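Local atomic coordinates of methylocystis parvus OBBP MbnE (Methylocystis parvus OBBP, PDB entry 5ICQ), a protein that probably binds the copper-chelating peptide methanobactin in the periplasm, as a family 5 solute-binding protein belonging to the methanobactin transport machinery. Residues G358-T363 with E575-H580; T292-G297 with R310-N315; M344-E349 with V568-A573. One frame throughout, in Å; residues are numbered along the deposited sequence.

Contact 1: G358-T363 with E575-H580; sequences GLYTRT and EQWIAH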
# COMPACT_ATOMS: atom_id res chain seq x y z
N GLY A 358 16.23 -14.07 -12.23
CA GLY A 358 15.62 -15.07 -11.36
C GLY A 358 15.24 -14.57 -9.99
O GLY A 358 14.97 -15.39 -9.10
N LEU A 359 15.16 -13.26 -9.79
CA LEU A 359 15.02 -12.71 -8.44
C LEU A 359 13.59 -12.61 -7.95
O LEU A 359 13.37 -12.40 -6.75
CB LEU A 359 15.66 -11.32 -8.38
CG LEU A 359 17.19 -11.35 -8.50
CD1 LEU A 359 17.73 -9.94 -8.68
CD2 LEU A 359 17.82 -12.01 -7.27
N TYR A 360 12.60 -12.72 -8.83
CA TYR A 360 11.22 -12.54 -8.42
C TYR A 360 10.55 -13.88 -8.12
O TYR A 360 11.07 -14.95 -8.41
CB TYR A 360 10.44 -11.80 -9.50
CG TYR A 360 10.76 -10.33 -9.58
CD1 TYR A 360 10.84 -9.54 -8.45
CD2 TYR A 360 10.93 -9.72 -10.82
CE1 TYR A 360 11.10 -8.18 -8.54
CE2 TYR A 360 11.18 -8.37 -10.91
CZ TYR A 360 11.27 -7.60 -9.78
OH TYR A 360 11.51 -6.25 -9.92
N THR A 361 9.37 -13.79 -7.51
CA THR A 361 8.55 -14.96 -7.23
C THR A 361 7.13 -14.71 -7.73
O THR A 361 6.65 -13.58 -7.69
CB THR A 361 8.57 -15.31 -5.72
OG1 THR A 361 7.83 -16.51 -5.48
CG2 THR A 361 7.95 -14.21 -4.92
N ARG A 362 6.48 -15.76 -8.22
CA ARG A 362 5.13 -15.59 -8.77
C ARG A 362 4.18 -15.12 -7.67
O ARG A 362 4.22 -15.62 -6.55
CB ARG A 362 4.62 -16.90 -9.36
CG ARG A 362 3.35 -16.74 -10.23
CD ARG A 362 3.70 -16.12 -11.62
NE ARG A 362 2.51 -15.70 -12.36
CZ ARG A 362 1.82 -16.49 -13.19
NH1 ARG A 362 2.20 -17.74 -13.41
NH2 ARG A 362 0.74 -16.02 -13.80
N THR A 363 3.32 -14.16 -8.01
CA THR A 363 2.23 -13.77 -7.12
C THR A 363 1.07 -14.76 -7.23
O THR A 363 0.55 -15.00 -8.33
CB THR A 363 1.77 -12.35 -7.45
OG1 THR A 363 2.87 -11.45 -7.27
CG2 THR A 363 0.62 -11.93 -6.51
N GLU A 575 11.47 -10.33 -0.63
CA GLU A 575 12.16 -9.53 0.36
C GLU A 575 12.37 -8.12 -0.14
O GLU A 575 12.34 -7.85 -1.35
CB GLU A 575 13.52 -10.15 0.72
CG GLU A 575 13.42 -11.44 1.50
CD GLU A 575 13.62 -12.67 0.64
OE1 GLU A 575 14.27 -12.56 -0.43
OE2 GLU A 575 13.13 -13.75 1.04
N GLN A 576 12.61 -7.21 0.80
CA GLN A 576 13.02 -5.85 0.50
C GLN A 576 14.54 -5.78 0.42
O GLN A 576 15.24 -6.26 1.32
CB GLN A 576 12.50 -4.89 1.56
CG GLN A 576 12.77 -3.43 1.21
CD GLN A 576 12.08 -2.47 2.16
OE1 GLN A 576 11.01 -2.76 2.70
NE2 GLN A 576 12.70 -1.32 2.38
N TRP A 577 15.06 -5.20 -0.67
CA TRP A 577 16.49 -5.10 -0.92
C TRP A 577 16.95 -3.71 -0.50
O TRP A 577 16.47 -2.71 -1.04
CB TRP A 577 16.80 -5.35 -2.40
CG TRP A 577 16.18 -6.61 -2.93
CD1 TRP A 577 15.89 -7.75 -2.22
CD2 TRP A 577 15.76 -6.87 -4.28
NE1 TRP A 577 15.31 -8.69 -3.04
CE2 TRP A 577 15.21 -8.17 -4.31
CE3 TRP A 577 15.79 -6.12 -5.46
CZ2 TRP A 577 14.71 -8.75 -5.48
CZ3 TRP A 577 15.28 -6.69 -6.62
CH2 TRP A 577 14.75 -7.99 -6.62
N ILE A 578 17.86 -3.64 0.48
CA ILE A 578 18.35 -2.36 0.97
C ILE A 578 19.87 -2.36 1.02
O ILE A 578 20.53 -3.40 1.00
CB ILE A 578 17.77 -2.00 2.36
CG1 ILE A 578 18.41 -2.87 3.45
CG2 ILE A 578 16.24 -2.16 2.39
CD1 ILE A 578 18.06 -2.41 4.89
N ALA A 579 20.43 -1.15 1.07
CA ALA A 579 21.86 -0.98 1.31
C ALA A 579 22.03 0.27 2.16
O ALA A 579 21.22 1.19 2.09
CB ALA A 579 22.67 -0.86 0.02
N HIS A 580 23.10 0.30 2.96
CA HIS A 580 23.26 1.40 3.88
C HIS A 580 24.71 1.51 4.34
O HIS A 580 25.46 0.54 4.33
CB HIS A 580 22.35 1.23 5.10
CG HIS A 580 22.59 -0.04 5.85
ND1 HIS A 580 23.56 -0.15 6.83
CD2 HIS A 580 22.00 -1.25 5.76
CE1 HIS A 580 23.55 -1.38 7.31
NE2 HIS A 580 22.62 -2.07 6.68
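The six-membered ring of W577 pushes its outer corner, CH2 and CZ2, against L359 and Y360. CH2 lies 3.9 Å from L359 CB, and its neighbour CZ2 is 4.0 Å from that same CB, so the indole rests on the root of the leucine side chain. Of the leucine's branches CD1 also joins, 4.1 Å from W577 CH2. The Y360 side chain runs at about a right angle to that of W577, and its CE1 touches the indole 4.1 Å from W577 CH2. These are van der Waals contacts of apolar groups. The indole reaches them because CG of W577 stands beside its own backbone N, opposite the carbonyl carbon (chi1 -51°), off the central strand of a three-stranded antiparallel sheet in which 576-581 runs between 285-288 and 308-313. The loop it meets leads into strand 361-362 of a different, larger mixed sheet, so in this two-lobed binding-protein fold the tryptophan reaches from the small sheet to the approach of the larger one. With an alanine at W577, L359 and Y360 would probably be left with a gap beside them. Further out, L359 and W577 both lean on T291 at the start of helix 291-296. The ring of Y360 meets Y356 edge-to-face and also touches F571, while N352 OD1 accepts a hydrogen bond from the tyrosine's backbone N.

Contact 2: T292-G297 with R310-N315; sequences TRWSTG and RESLKN. With SO4 (sulfate ion), chain E.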
# COMPACT_ATOMS: atom_id res chain seq x y z
N THR A 292 18.54 -5.64 -12.23
CA THR A 292 19.86 -5.58 -12.84
C THR A 292 20.89 -5.03 -11.86
O THR A 292 22.00 -5.58 -11.72
CB THR A 292 19.83 -4.72 -14.11
OG1 THR A 292 18.83 -5.22 -15.00
CG2 THR A 292 21.18 -4.75 -14.81
N ARG A 293 20.55 -3.94 -11.17
CA ARG A 293 21.51 -3.33 -10.25
C ARG A 293 21.74 -4.22 -9.04
O ARG A 293 22.88 -4.43 -8.63
CB ARG A 293 21.01 -1.95 -9.83
CG ARG A 293 22.09 -0.99 -9.40
CD ARG A 293 21.63 0.43 -9.72
NE ARG A 293 20.26 0.62 -9.30
CZ ARG A 293 19.44 1.54 -9.80
NH1 ARG A 293 19.88 2.36 -10.76
NH2 ARG A 293 18.20 1.63 -9.36
N TRP A 294 20.66 -4.77 -8.48
CA TRP A 294 20.81 -5.71 -7.37
C TRP A 294 21.67 -6.88 -7.78
O TRP A 294 22.54 -7.32 -7.01
CB TRP A 294 19.42 -6.18 -6.91
CG TRP A 294 19.39 -6.92 -5.58
CD1 TRP A 294 18.99 -8.21 -5.38
CD2 TRP A 294 19.74 -6.40 -4.28
NE1 TRP A 294 19.07 -8.53 -4.03
CE2 TRP A 294 19.53 -7.43 -3.34
CE3 TRP A 294 20.21 -5.16 -3.83
CZ2 TRP A 294 19.77 -7.26 -1.97
CZ3 TRP A 294 20.44 -4.99 -2.47
CH2 TRP A 294 20.22 -6.04 -1.55
N SER A 295 21.49 -7.38 -9.01
CA SER A 295 22.19 -8.57 -9.46
C SER A 295 23.68 -8.31 -9.68
O SER A 295 24.51 -9.14 -9.31
CB SER A 295 21.54 -9.11 -10.74
OG SER A 295 22.25 -10.23 -11.21
N THR A 296 24.04 -7.17 -10.28
CA THR A 296 25.43 -6.96 -10.68
C THR A 296 26.04 -5.62 -10.28
O THR A 296 27.23 -5.41 -10.53
CB THR A 296 25.57 -7.10 -12.21
OG1 THR A 296 24.77 -6.11 -12.86
CG2 THR A 296 25.15 -8.48 -12.68
N GLY A 297 25.29 -4.72 -9.67
CA GLY A 297 25.81 -3.39 -9.41
C GLY A 297 26.43 -3.15 -8.05
O GLY A 297 26.90 -2.03 -7.80
N ARG A 310 24.79 -4.40 2.24
CA ARG A 310 23.46 -4.59 1.68
C ARG A 310 22.80 -5.80 2.33
O ARG A 310 23.48 -6.71 2.83
CB ARG A 310 23.51 -4.74 0.17
CG ARG A 310 24.23 -5.96 -0.33
CD ARG A 310 23.85 -6.14 -1.78
NE ARG A 310 24.58 -7.22 -2.42
CZ ARG A 310 24.22 -7.75 -3.59
NH1 ARG A 310 23.14 -7.30 -4.22
NH2 ARG A 310 24.94 -8.72 -4.13
N GLU A 311 21.47 -5.79 2.35
CA GLU A 311 20.71 -6.81 3.05
C GLU A 311 19.39 -7.03 2.34
O GLU A 311 18.86 -6.12 1.69
CB GLU A 311 20.36 -6.42 4.50
CG GLU A 311 21.43 -5.74 5.31
CD GLU A 311 20.94 -5.48 6.73
OE1 GLU A 311 20.70 -6.47 7.45
OE2 GLU A 311 20.77 -4.30 7.10
N SER A 312 18.83 -8.23 2.50
CA SER A 312 17.45 -8.52 2.13
C SER A 312 16.65 -8.75 3.40
O SER A 312 17.05 -9.56 4.24
CB SER A 312 17.34 -9.75 1.22
OG SER A 312 17.97 -9.53 -0.02
N LEU A 313 15.54 -8.03 3.56
CA LEU A 313 14.72 -8.14 4.76
C LEU A 313 13.30 -8.54 4.39
O LEU A 313 12.78 -8.17 3.34
CB LEU A 313 14.70 -6.83 5.55
CG LEU A 313 16.05 -6.20 5.90
CD1 LEU A 313 15.83 -4.87 6.62
CD2 LEU A 313 16.87 -7.15 6.77
N LYS A 314 12.67 -9.30 5.28
CA LYS A 314 11.30 -9.75 5.08
C LYS A 314 10.52 -9.53 6.37
O LYS A 314 11.05 -9.73 7.46
CB LYS A 314 11.25 -11.24 4.71
CG LYS A 314 9.92 -11.68 4.10
CD LYS A 314 9.87 -13.19 3.95
CE LYS A 314 8.77 -13.63 2.98
NZ LYS A 314 7.88 -12.51 2.54
N ASN A 315 9.26 -9.13 6.25
CA ASN A 315 8.37 -9.18 7.41
C ASN A 315 7.08 -9.88 6.98
O ASN A 315 7.04 -10.65 6.01
CB ASN A 315 8.17 -7.78 8.03
CG ASN A 315 7.44 -6.81 7.12
OD1 ASN A 315 6.96 -7.18 6.05
ND2 ASN A 315 7.35 -5.54 7.56
S SO4 E . 16.08 3.01 -12.06
O1 SO4 E . 15.50 4.27 -11.60
O2 SO4 E . 15.61 2.72 -13.40
O3 SO4 E . 17.54 3.12 -12.08
O4 SO4 E . 15.68 1.94 -11.15
O HOH W 1 24.19 -10.09 -6.48
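R310 lays its guanidinium over one face of the W294 indole, where NH1 sits 3.5 Å above the ring plane. The cation-pi contact is centred, CZ being 4.6 Å from the centroid of the six-membered ring and 2° off its normal. The guanidinium plane stands at 68° to the ring, and NH1 also donates to W294 O (2.9 Å), in the carbonyl plane and on a lone pair. An extended chain from CG to NE brings this group across, laying R310 CD 3.6 Å from W294 CH2. S312 OG approaches the indole edge, 3.5 Å from CZ2. W577 stacks on the other face, sandwiching W294 between an aromatic ring and a cation. The ring lies between helix 291-296 and strand 308-313, an edge strand of its three-stranded antiparallel sheet; the axes of 292-296 and 310-313 come no closer than 11.7 Å. Packing is looser past the guanidinium, where a water takes a hydrogen bond from R310 NH2 and gives one to S295 O. R293 turns away from the strand: its NH1 holds O3 of a sulfate, probably from the crystallisation liquor, at 2.8 Å, with weak support from NH2, which also forms a salt bridge to E288.

Contact 3: M344-E349 with V568-A573; sequences MMFDFE and VPLFHA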
# COMPACT_ATOMS: atom_id res chain seq x y z
N MET A 344 -3.36 -19.56 -18.16
CA MET A 344 -2.46 -20.71 -18.18
C MET A 344 -1.28 -20.52 -19.11
O MET A 344 -0.28 -21.23 -18.98
CB MET A 344 -3.21 -21.96 -18.64
CG MET A 344 -4.24 -22.47 -17.66
SD MET A 344 -5.08 -23.88 -18.40
CE MET A 344 -6.20 -24.26 -17.05
N MET A 345 -1.40 -19.62 -20.07
CA MET A 345 -0.37 -19.51 -21.09
C MET A 345 0.75 -18.55 -20.71
O MET A 345 1.76 -18.49 -21.42
CB MET A 345 -0.99 -19.10 -22.41
CG MET A 345 -2.04 -20.08 -22.93
SD MET A 345 -1.40 -21.77 -23.15
CE MET A 345 -0.13 -21.50 -24.39
N PHE A 346 0.62 -17.80 -19.62
CA PHE A 346 1.70 -16.90 -19.23
C PHE A 346 2.84 -17.70 -18.62
O PHE A 346 2.64 -18.42 -17.64
CB PHE A 346 1.23 -15.84 -18.24
CG PHE A 346 2.33 -14.91 -17.81
CD1 PHE A 346 2.90 -14.04 -18.72
CD2 PHE A 346 2.83 -14.94 -16.52
CE1 PHE A 346 3.94 -13.20 -18.36
CE2 PHE A 346 3.86 -14.10 -16.14
CZ PHE A 346 4.41 -13.23 -17.06
N ASP A 347 4.05 -17.56 -19.17
CA ASP A 347 5.21 -18.35 -18.74
C ASP A 347 6.10 -17.48 -17.86
O ASP A 347 7.01 -16.80 -18.33
CB ASP A 347 5.96 -18.89 -19.95
CG ASP A 347 7.11 -19.82 -19.56
OD1 ASP A 347 7.52 -19.81 -18.38
OD2 ASP A 347 7.60 -20.56 -20.43
N PHE A 348 5.83 -17.51 -16.55
CA PHE A 348 6.59 -16.65 -15.65
C PHE A 348 8.05 -17.08 -15.55
O PHE A 348 8.95 -16.23 -15.46
CB PHE A 348 5.98 -16.64 -14.24
CG PHE A 348 6.91 -16.05 -13.21
CD1 PHE A 348 7.25 -14.70 -13.28
CD2 PHE A 348 7.45 -16.83 -12.20
CE1 PHE A 348 8.13 -14.14 -12.35
CE2 PHE A 348 8.32 -16.27 -11.26
CZ PHE A 348 8.66 -14.93 -11.34
N GLU A 349 8.30 -18.39 -15.51
CA GLU A 349 9.67 -18.87 -15.34
C GLU A 349 10.58 -18.32 -16.44
O GLU A 349 11.72 -17.92 -16.16
CB GLU A 349 9.66 -20.40 -15.33
CG GLU A 349 8.93 -21.03 -14.12
CD GLU A 349 7.42 -20.73 -14.06
OE1 GLU A 349 6.90 -20.43 -12.95
OE2 GLU A 349 6.74 -20.80 -15.10
N VAL A 568 -4.40 -11.93 -14.64
CA VAL A 568 -3.34 -12.93 -14.69
C VAL A 568 -2.24 -12.44 -13.75
O VAL A 568 -1.57 -11.45 -14.06
CB VAL A 568 -2.79 -13.11 -16.11
CG1 VAL A 568 -1.70 -14.21 -16.13
CG2 VAL A 568 -3.93 -13.48 -17.06
N PRO A 569 -2.05 -13.07 -12.59
CA PRO A 569 -1.14 -12.50 -11.60
C PRO A 569 0.28 -12.50 -12.14
O PRO A 569 0.70 -13.43 -12.83
CB PRO A 569 -1.27 -13.45 -10.40
CG PRO A 569 -2.46 -14.31 -10.68
CD PRO A 569 -2.60 -14.37 -12.18
N LEU A 570 1.02 -11.44 -11.81
CA LEU A 570 2.41 -11.34 -12.22
C LEU A 570 3.31 -11.79 -11.06
O LEU A 570 3.26 -12.96 -10.68
CB LEU A 570 2.73 -9.92 -12.70
CG LEU A 570 2.14 -9.68 -14.11
CD1 LEU A 570 2.22 -8.21 -14.50
CD2 LEU A 570 2.85 -10.54 -15.16
N PHE A 571 4.12 -10.91 -10.49
CA PHE A 571 5.20 -11.39 -9.62
C PHE A 571 5.67 -10.27 -8.70
O PHE A 571 5.36 -9.10 -8.90
CB PHE A 571 6.36 -11.92 -10.47
CG PHE A 571 6.72 -11.03 -11.62
CD1 PHE A 571 7.61 -9.99 -11.46
CD2 PHE A 571 6.14 -11.23 -12.87
CE1 PHE A 571 7.93 -9.15 -12.53
CE2 PHE A 571 6.46 -10.40 -13.94
CZ PHE A 571 7.35 -9.37 -13.76
N HIS A 572 6.44 -10.66 -7.67
CA HIS A 572 6.89 -9.72 -6.66
C HIS A 572 8.22 -10.20 -6.10
O HIS A 572 8.64 -11.34 -6.33
CB HIS A 572 5.84 -9.57 -5.54
CG HIS A 572 5.61 -10.84 -4.78
ND1 HIS A 572 4.63 -11.75 -5.12
CD2 HIS A 572 6.23 -11.35 -3.68
CE1 HIS A 572 4.66 -12.77 -4.28
NE2 HIS A 572 5.62 -12.56 -3.40
N ALA A 573 8.90 -9.31 -5.37
CA ALA A 573 10.08 -9.68 -4.61
C ALA A 573 9.65 -10.12 -3.21
O ALA A 573 8.88 -9.42 -2.55
CB ALA A 573 11.05 -8.49 -4.51
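F348 and F571 set their ring planes 30° apart and strongly offset, the centroids separated by 5.4 Å, with little face-to-face overlap. The CD1-CE1 bond of F348 does most of the touching: CE1 comes to 3.4 Å from F571 CB and 3.5 Å from F571 CG, while CD1 lies 3.7 Å from F571 CD2. The closest approach is therefore to the base of the second phenylalanine. F571 holds CG between its backbone N and carbonyl carbon (chi1 45°), which sends the far end of the ring away from F348 and leaves CB, CG and CD2 as the atoms that touch it. The second aromatic of the first segment, F346, meets L570 at about a right angle: L570 CD2 touches the far end of the phenylalanine, 3.6 Å from CZ. Nearer its backbone, F346 CB lies 4.0 Å from V568 CG1. F346, in the loop before helix 348-355, and F348, in its first turn, thus pack on V568, L570 and F571 of strand 567-572, which is interrupted at L570 and belongs to the large mixed sheet of this family 5 binding protein. Between F346 and F348, D347 is the N-cap, its OD1 accepting from the backbone N of W350 in the first turn and also bonding to S408 OG. R362, on the neighbouring strand 361-362, is touched by F346, F348 and V568, and its NH2 is hydrogen-bonded to P569 O. Y356 also brings its ring to F571, while V568 packs against F324 and F326 of strand 322-326.

How the contacts relate
From the N terminus, contact 2 comes first, closing a short loop with 12 residues between 292-297 and 310-315. The chain then enters the large mixed sheet, and contacts 3 and 1 open in turn, at 344-349 and 358-363. Each waits more than 200 residues for its partner; 568-573 closes contact 3 before 575-580 closes contact 1, so the two loops cross. Strands 361-362 and 567-572 pair antiparallel, joining contacts 1 and 3 directly. Strand 576-581 then carries the chain into the small sheet, where it pairs with 308-313 and so meets contact 2. Contacts 2 and 3 do not touch; contact 1 lies between the two sheets and connects them.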